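Local coordinates for protein CD1-2 antigen (Gallus gallus, PDB 3DBX) that probably presents lipid antigens to T cells, as CD1 molecules do, holding a fatty-acid chain in a groove between two helices and a beta sheet, at residues F116-E121 against L126-L131. Numbering follows the deposited sequence.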
# COMPACT_ATOMS: atom_id res chain seq x y z
N PHE A 116 -1.57 -17.70 -4.60
CA PHE A 116 -1.61 -17.89 -3.15
C PHE A 116 -2.92 -17.39 -2.52
O PHE A 116 -3.57 -16.50 -3.07
CB PHE A 116 -0.40 -17.22 -2.47
CG PHE A 116 -0.35 -15.72 -2.63
CD1 PHE A 116 0.41 -15.14 -3.64
CD2 PHE A 116 -1.05 -14.87 -1.75
CE1 PHE A 116 0.47 -13.76 -3.77
CE2 PHE A 116 -1.00 -13.51 -1.89
CZ PHE A 116 -0.24 -12.95 -2.92
N VAL A 117 -3.29 -18.00 -1.40
CA VAL A 117 -4.36 -17.49 -0.54
C VAL A 117 -3.90 -17.51 0.91
O VAL A 117 -3.60 -18.59 1.46
CB VAL A 117 -5.66 -18.29 -0.62
CG1 VAL A 117 -6.72 -17.59 0.25
CG2 VAL A 117 -6.15 -18.41 -2.04
N ASN A 118 -3.88 -16.33 1.52
CA ASN A 118 -3.52 -16.18 2.93
C ASN A 118 -4.63 -15.57 3.78
O ASN A 118 -5.19 -14.54 3.42
CB ASN A 118 -2.28 -15.28 3.04
CG ASN A 118 -1.06 -15.90 2.41
OD1 ASN A 118 -0.94 -17.11 2.32
ND2 ASN A 118 -0.14 -15.07 1.98
N ILE A 119 -4.93 -16.19 4.92
CA ILE A 119 -5.88 -15.62 5.89
C ILE A 119 -5.17 -15.22 7.19
O ILE A 119 -4.39 -15.99 7.73
CB ILE A 119 -7.06 -16.61 6.21
CG1 ILE A 119 -7.74 -17.07 4.90
CG2 ILE A 119 -8.07 -15.96 7.10
CD1 ILE A 119 -8.87 -18.09 5.06
N GLY A 120 -5.46 -14.02 7.69
CA GLY A 120 -5.01 -13.58 9.00
C GLY A 120 -6.14 -13.27 9.97
O GLY A 120 -7.28 -12.99 9.56
N GLU A 121 -5.82 -13.32 11.26
CA GLU A 121 -6.73 -12.86 12.30
C GLU A 121 -5.94 -12.03 13.28
O GLU A 121 -4.80 -12.37 13.65
CB GLU A 121 -7.39 -14.05 13.01
CG GLU A 121 -8.42 -13.68 14.08
CD GLU A 121 -7.78 -13.28 15.41
OE1 GLU A 121 -6.73 -13.85 15.77
OE2 GLU A 121 -8.31 -12.37 16.08
N LEU A 126 -2.91 -16.70 10.06
CA LEU A 126 -3.84 -17.65 10.69
C LEU A 126 -3.86 -19.01 9.97
O LEU A 126 -3.61 -20.02 10.61
CB LEU A 126 -5.26 -17.07 10.82
CG LEU A 126 -6.34 -17.98 11.42
CD1 LEU A 126 -6.03 -18.32 12.86
CD2 LEU A 126 -7.73 -17.36 11.30
N VAL A 127 -4.17 -19.02 8.66
CA VAL A 127 -4.07 -20.24 7.81
C VAL A 127 -3.63 -19.90 6.37
O VAL A 127 -3.88 -18.80 5.87
CB VAL A 127 -5.39 -21.09 7.76
CG1 VAL A 127 -5.71 -21.70 9.11
CG2 VAL A 127 -6.58 -20.28 7.25
N THR A 128 -2.95 -20.84 5.70
CA THR A 128 -2.60 -20.62 4.29
C THR A 128 -3.05 -21.76 3.37
O THR A 128 -3.17 -22.90 3.81
CB THR A 128 -1.08 -20.31 4.10
OG1 THR A 128 -0.86 -19.83 2.76
CG2 THR A 128 -0.22 -21.53 4.34
N TYR A 129 -3.32 -21.45 2.10
CA TYR A 129 -3.75 -22.48 1.15
C TYR A 129 -2.62 -22.97 0.25
O TYR A 129 -2.05 -22.21 -0.53
CB TYR A 129 -4.97 -22.02 0.34
CG TYR A 129 -5.44 -23.03 -0.70
CD1 TYR A 129 -5.96 -24.27 -0.31
CD2 TYR A 129 -5.34 -22.75 -2.07
CE1 TYR A 129 -6.39 -25.20 -1.26
CE2 TYR A 129 -5.77 -23.69 -3.03
CZ TYR A 129 -6.29 -24.91 -2.61
OH TYR A 129 -6.71 -25.85 -3.53
N GLU A 130 -2.32 -24.26 0.38
CA GLU A 130 -1.29 -24.93 -0.41
C GLU A 130 -1.92 -25.57 -1.67
O GLU A 130 -2.56 -26.62 -1.59
CB GLU A 130 -0.62 -26.00 0.46
CG GLU A 130 0.80 -26.37 0.08
CD GLU A 130 1.57 -26.91 1.27
OE1 GLU A 130 1.77 -28.14 1.35
OE2 GLU A 130 1.96 -26.09 2.14
N LEU A 131 -1.75 -24.91 -2.81
CA LEU A 131 -2.40 -25.33 -4.06
C LEU A 131 -1.99 -26.73 -4.48
O LEU A 131 -2.85 -27.56 -4.76
CB LEU A 131 -2.12 -24.32 -5.18
CG LEU A 131 -3.14 -24.19 -6.33
CD1 LEU A 131 -2.80 -22.97 -7.18
CD2 LEU A 131 -3.27 -25.45 -7.22
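Backbone bonds join Ile-119 to both Val-127 and Leu-126. Ile-119 N reaches Val-127 O at 3.0 Å and nearly straight (168° at the hydrogen). Ile-119 O takes two donors, Leu-126 N at 2.9 Å in its carbonyl plane and Val-127 N at 3.2 Å, tilted from that plane; two residues facing one make a classic beta bulge. Tyr-129 N binds Val-117 O at 2.9 Å. The antiparallel hairpin so formed belongs to the sheet that floors the MHC-I-like groove of CD1, and a bound palmitic acid touches Val-117 and Ile-119. On the face carrying Val-117, Ile-119, Val-127 and Tyr-129, apolar packing sets Ile-119 alongside Val-127, whose chi1 of -66° leaves CG2 between backbone N and carbonyl carbon, 3.8 Å from Ile-119 CB. Val-117 CB and Tyr-129 CB meet at 3.9 Å, and Trp-136 of the next strand packs on Val-117, Ile-119 and Val-127. Leu-126 CD2 rests on Glu-121 CB at 3.7 Å, while the Glu-121 carboxylate bends off to salt bridges with Arg-97 and Arg-140. On the other face Asn-118 and Thr-128 stand side by side as a non-hydrogen-bonded pair, and an aromatic side chain of another protein chain packs on Asn-118.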